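Local coordinates for protein porin B (PDB 4GEY) that probably forms an outer-membrane channel for the uptake of sugars such as glucose, at residues D346-G351 and L394-H399. The protein carries 2 engineered substitutions. Numbering follows the deposited sequence.
Sequences DDIGFG and LYYGFH. With C8E ((hydroxyethyloxy)tri(ethyloxy)octane), chain D; C8E ((hydroxyethyloxy)tri(ethyloxy)octane), chain E.
Ile348 lies against Leu394 and Tyr396 on the detergent-covered, probably lipid-facing side of two antiparallel barrel strands. Ile348 CG2 meets Leu394 CD1 at 4.2 Å, the side chains running side by side, while CG1 reaches Tyr396 CD2. Leu394 CB comes to the edge of the Phe350 ring. Two detergent molecules lie over this apolar face, one against Leu394 CD2, the other across the Tyr396 ring on the side away from Asp347 O; the octyl chain of the first marks a surface that would probably face lipid. On the opposite face, Gly349 CA sits over the Tyr395 ring, 3.8 Å from its centroid, a CH-pi contact possible because glycine carries no side chain there. Tyr395 chi1 of 76°, with CG between the backbone N and carbonyl carbon, folds the ring across the neighbouring strand. Tyr395 OH donates to Asp347 OD2 at 2.9 Å, coming from above the carboxylate plane. Gly349 and Tyr395, and Asp347 and Gly397, are hydrogen-bonded pairs, each exchanging two backbone bonds; Gly397 N to Asp347 O is 2.8 Å and nearly straight.

At the polar end Asp346 is gripped through both oxygens. OD2 takes the Tyr396 hydroxyl on its anti lone pair, the carboxylate standing 83° to the ring, and Asp346 OD1 accepts His399 N at 2.7 Å from the syn side, somewhat out of the carboxylate plane. Tyr396 chi1 of -174° stretches the ring along the sheet surface to that carboxylate. A salt bridge from Arg343 to OD1 probably stabilises the charge.

Phe165 packs edge-to-face with Tyr395, and Phe398 rests on Pro408. This pairing of strands 347-357 and 388-399 is part of the antiparallel beta-barrel wall of an OprB-family carbohydrate-selective porin, continued by strands 326-337 and 404-414 respectively.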
ATOM      1  N   ASP A 346      16.893  -5.551 -15.823  1.00 31.02           N
ATOM      2  CA  ASP A 346      17.008  -4.542 -14.767  1.00 29.91           C
ATOM      3  C   ASP A 346      16.002  -3.415 -14.975  1.00 37.92           C
ATOM      4  O   ASP A 346      15.527  -3.195 -16.087  1.00 47.45           O
ATOM      5  CB  ASP A 346      18.413  -3.940 -14.728  1.00 33.71           C
ATOM      6  CG  ASP A 346      19.431  -4.848 -14.057  1.00 40.83           C
ATOM      7  OD1 ASP A 346      19.056  -5.946 -13.590  1.00 38.42           O
ATOM      8  OD2 ASP A 346      20.610  -4.447 -13.992  1.00 44.01           O
ATOM      9  N   ASP A 347      15.677  -2.691 -13.912  1.00 36.19           N
ATOM     10  CA  ASP A 347      14.774  -1.551 -14.058  1.00 27.88           C
ATOM     11  C   ASP A 347      15.227  -0.291 -13.315  1.00 33.05           C
ATOM     12  O   ASP A 347      15.980  -0.347 -12.332  1.00 36.05           O
ATOM     13  CB  ASP A 347      13.310  -1.926 -13.765  1.00 28.57           C
ATOM     14  CG  ASP A 347      13.060  -2.293 -12.310  1.00 38.60           C
ATOM     15  OD1 ASP A 347      13.996  -2.781 -11.639  1.00 49.03           O
ATOM     16  OD2 ASP A 347      11.910  -2.107 -11.835  1.00 40.09           O
ATOM     17  N   ILE A 348      14.809   0.853 -13.848  1.00 33.34           N
ATOM     18  CA  ILE A 348      15.098   2.139 -13.236  1.00 34.46           C
ATOM     19  C   ILE A 348      13.783   2.808 -12.878  1.00 38.46           C
ATOM     20  O   ILE A 348      12.936   2.994 -13.741  1.00 43.64           O
ATOM     21  CB  ILE A 348      15.853   3.047 -14.200  1.00 25.83           C
ATOM     22  CG1 ILE A 348      17.189   2.425 -14.562  1.00 29.31           C
ATOM     23  CG2 ILE A 348      16.105   4.389 -13.554  1.00 32.86           C
ATOM     24  CD1 ILE A 348      17.979   3.229 -15.538  1.00 27.78           C
ATOM     25  N   GLY A 349      13.602   3.161 -11.611  1.00 38.53           N
ATOM     26  CA  GLY A 349      12.373   3.807 -11.194  1.00 30.34           C
ATOM     27  C   GLY A 349      12.562   5.235 -10.718  1.00 38.84           C
ATOM     28  O   GLY A 349      13.591   5.571 -10.124  1.00 40.12           O
ATOM     29  N   PHE A 350      11.568   6.081 -10.984  1.00 34.54           N
ATOM     30  CA  PHE A 350      11.509   7.397 -10.371  1.00 22.99           C
ATOM     31  C   PHE A 350      10.071   7.826 -10.126  1.00 28.91           C
ATOM     32  O   PHE A 350       9.228   7.713 -11.013  1.00 28.45           O
ATOM     33  CB  PHE A 350      12.207   8.435 -11.222  1.00 25.81           C
ATOM     34  CG  PHE A 350      12.014   9.820 -10.719  1.00 33.32           C
ATOM     35  CD1 PHE A 350      12.667  10.241  -9.576  1.00 39.96           C
ATOM     36  CD2 PHE A 350      11.153  10.693 -11.359  1.00 35.08           C
ATOM     37  CE1 PHE A 350      12.475  11.515  -9.083  1.00 44.21           C
ATOM     38  CE2 PHE A 350      10.961  11.965 -10.881  1.00 40.55           C
ATOM     39  CZ  PHE A 350      11.622  12.381  -9.737  1.00 41.06           C
ATOM     40  N   GLY A 351       9.795   8.329  -8.925  1.00 21.79           N
ATOM     41  CA  GLY A 351       8.451   8.732  -8.564  1.00 21.47           C
ATOM     42  C   GLY A 351       8.395   9.956  -7.674  1.00 23.57           C
ATOM     43  O   GLY A 351       9.251  10.155  -6.816  1.00 26.05           O
ATOM     44  N   LEU A 394      14.232   7.449  -6.359  1.00 29.56           N
ATOM     45  CA  LEU A 394      14.882   6.973  -7.568  1.00 31.96           C
ATOM     46  C   LEU A 394      15.539   5.640  -7.211  1.00 38.92           C
ATOM     47  O   LEU A 394      16.252   5.550  -6.205  1.00 32.06           O
ATOM     48  CB  LEU A 394      15.914   7.984  -8.050  1.00 25.15           C
ATOM     49  CG  LEU A 394      16.982   7.447  -8.996  1.00 27.24           C
ATOM     50  CD1 LEU A 394      16.340   7.028 -10.307  1.00 24.46           C
ATOM     51  CD2 LEU A 394      18.120   8.466  -9.210  1.00 25.11           C
ATOM     52  N   TYR A 395      15.279   4.601  -8.000  1.00 22.85           N
ATOM     53  CA  TYR A 395      15.864   3.303  -7.696  1.00 27.28           C
ATOM     54  C   TYR A 395      16.462   2.604  -8.907  1.00 29.54           C
ATOM     55  O   TYR A 395      16.206   2.984 -10.049  1.00 26.68           O
ATOM     56  CB  TYR A 395      14.868   2.391  -6.954  1.00 28.06           C
ATOM     57  CG  TYR A 395      13.757   1.750  -7.791  1.00 27.65           C
ATOM     58  CD1 TYR A 395      14.036   0.750  -8.713  1.00 29.64           C
ATOM     59  CD2 TYR A 395      12.432   2.099  -7.606  1.00 29.61           C
ATOM     60  CE1 TYR A 395      13.057   0.159  -9.445  1.00 29.20           C
ATOM     61  CE2 TYR A 395      11.426   1.500  -8.340  1.00 32.82           C
ATOM     62  CZ  TYR A 395      11.749   0.530  -9.262  1.00 34.59           C
ATOM     63  OH  TYR A 395      10.772  -0.086 -10.019  1.00 36.91           O
ATOM     64  N   TYR A 396      17.256   1.570  -8.639  1.00 30.80           N
ATOM     65  CA  TYR A 396      17.787   0.702  -9.691  1.00 32.96           C
ATOM     66  C   TYR A 396      17.617  -0.749  -9.235  1.00 33.98           C
ATOM     67  O   TYR A 396      18.115  -1.136  -8.179  1.00 32.63           O
ATOM     68  CB  TYR A 396      19.265   1.011  -9.997  1.00 25.76           C
ATOM     69  CG  TYR A 396      19.781   0.218 -11.181  1.00 35.51           C
ATOM     70  CD1 TYR A 396      20.075  -1.141 -11.059  1.00 35.07           C
ATOM     71  CD2 TYR A 396      19.947   0.812 -12.435  1.00 39.56           C
ATOM     72  CE1 TYR A 396      20.517  -1.883 -12.150  1.00 37.75           C
ATOM     73  CE2 TYR A 396      20.398   0.077 -13.534  1.00 28.25           C
ATOM     74  CZ  TYR A 396      20.672  -1.268 -13.379  1.00 33.16           C
ATOM     75  OH  TYR A 396      21.108  -2.019 -14.435  1.00 35.09           O
ATOM     76  N   GLY A 397      16.925  -1.554 -10.033  1.00 32.70           N
ATOM     77  CA  GLY A 397      16.688  -2.941  -9.670  1.00 29.70           C
ATOM     78  C   GLY A 397      17.612  -3.904 -10.390  1.00 37.55           C
ATOM     79  O   GLY A 397      17.515  -4.040 -11.607  1.00 36.84           O
ATOM     80  N   PHE A 398      18.517  -4.565  -9.664  1.00 34.85           N
ATOM     81  CA  PHE A 398      19.340  -5.599 -10.290  1.00 35.23           C
ATOM     82  C   PHE A 398      18.546  -6.884 -10.292  1.00 35.89           C
ATOM     83  O   PHE A 398      18.079  -7.341  -9.245  1.00 46.15           O
ATOM     84  CB  PHE A 398      20.662  -5.852  -9.553  1.00 38.57           C
ATOM     85  CG  PHE A 398      21.552  -4.650  -9.445  1.00 45.08           C
ATOM     86  CD1 PHE A 398      22.487  -4.370 -10.430  1.00 43.95           C
ATOM     87  CD2 PHE A 398      21.476  -3.805  -8.334  1.00 46.63           C
ATOM     88  CE1 PHE A 398      23.328  -3.255 -10.317  1.00 46.01           C
ATOM     89  CE2 PHE A 398      22.311  -2.695  -8.213  1.00 42.96           C
ATOM     90  CZ  PHE A 398      23.236  -2.421  -9.202  1.00 45.36           C
ATOM     91  N   HIS A 399      18.378  -7.458 -11.470  1.00 32.76           N
ATOM     92  CA  HIS A 399      17.770  -8.773 -11.579  1.00 31.97           C
ATOM     93  C   HIS A 399      18.881  -9.806 -11.390  1.00 33.08           C
ATOM     94  O   HIS A 399      19.502 -10.238 -12.356  1.00 34.81           O
ATOM     95  CB  HIS A 399      17.093  -8.934 -12.943  1.00 28.08           C
ATOM     96  CG  HIS A 399      16.447 -10.265 -13.136  1.00 39.84           C
ATOM     97  ND1 HIS A 399      17.168 -11.408 -13.421  1.00 36.68           N
ATOM     98  CD2 HIS A 399      15.149 -10.644 -13.083  1.00 27.79           C
ATOM     99  CE1 HIS A 399      16.341 -12.430 -13.532  1.00 33.78           C
ATOM    100  NE2 HIS A 399      15.109 -11.995 -13.325  1.00 28.51           N
TER
HETATM  101  C1  C8E D 503      21.941   2.008  -1.398  1.00 50.21           C
HETATM  102  C2  C8E D 503      21.900   3.533  -1.454  1.00 52.18           C
HETATM  103  C3  C8E D 503      22.575   4.046  -2.723  1.00 57.97           C
HETATM  104  C4  C8E D 503      21.579   4.855  -3.550  1.00 62.28           C
HETATM  105  C5  C8E D 503      21.097   4.101  -4.795  1.00 67.24           C
HETATM  106  C6  C8E D 503      21.243   4.914  -6.084  1.00 63.75           C
HETATM  107  C7  C8E D 503      20.135   4.610  -7.090  1.00 59.25           C
HETATM  108  C8  C8E D 503      20.046   5.707  -8.145  1.00 65.65           C
HETATM  109  O9  C8E D 503      20.703   5.358  -9.357  1.00 75.09           O
HETATM  110  C10 C8E D 503      19.858   5.332 -10.500  1.00 73.44           C
HETATM  111  C11 C8E D 503      20.609   5.754 -11.772  1.00 74.09           C
HETATM  112  O12 C8E D 503      21.777   4.985 -12.023  1.00 80.75           O
HETATM  113  C13 C8E D 503      22.001   4.759 -13.414  1.00 79.97           C
HETATM  114  C14 C8E D 503      22.850   3.505 -13.678  1.00 77.89           C
HETATM  115  O15 C8E D 503      23.578   3.612 -14.893  1.00 79.32           O
HETATM  116  C16 C8E D 503      23.369   2.528 -15.785  1.00 78.53           C
HETATM  117  C17 C8E D 503      24.655   1.747 -16.073  1.00 79.99           C
HETATM  118  O18 C8E D 503      24.397   0.666 -16.962  1.00 77.81           O
HETATM  119  C19 C8E D 503      25.059   0.740 -18.213  1.00 70.24           C
HETATM  120  C20 C8E D 503      25.281  -0.679 -18.733  1.00 65.88           C
HETATM  121  O21 C8E D 503      26.515  -0.807 -19.405  1.00 66.45           O
HETATM  122  C10 C8E E 504      27.651  -2.806 -17.240  1.00 73.84           C
HETATM  123  C11 C8E E 504      27.405  -3.470 -15.887  1.00 76.38           C
HETATM  124  O12 C8E E 504      26.195  -3.025 -15.311  1.00 79.59           O
HETATM  125  C13 C8E E 504      26.225  -1.656 -14.951  1.00 85.74           C
HETATM  126  C14 C8E E 504      25.793  -1.456 -13.498  1.00 86.31           C
HETATM  127  O15 C8E E 504      24.628  -0.655 -13.467  1.00 88.40           O
HETATM  128  C16 C8E E 504      24.753   0.521 -12.689  1.00 87.88           C
HETATM  129  C17 C8E E 504      24.641   0.239 -11.189  1.00 81.30           C
HETATM  130  O18 C8E E 504      24.052   1.351 -10.540  1.00 71.09           O
HETATM  131  C19 C8E E 504      23.389   1.017  -9.341  1.00 66.28           C
HETATM  132  C20 C8E E 504      23.545   2.162  -8.347  1.00 67.27           C
HETATM  133  O21 C8E E 504      24.363   1.759  -7.272  1.00 66.61           O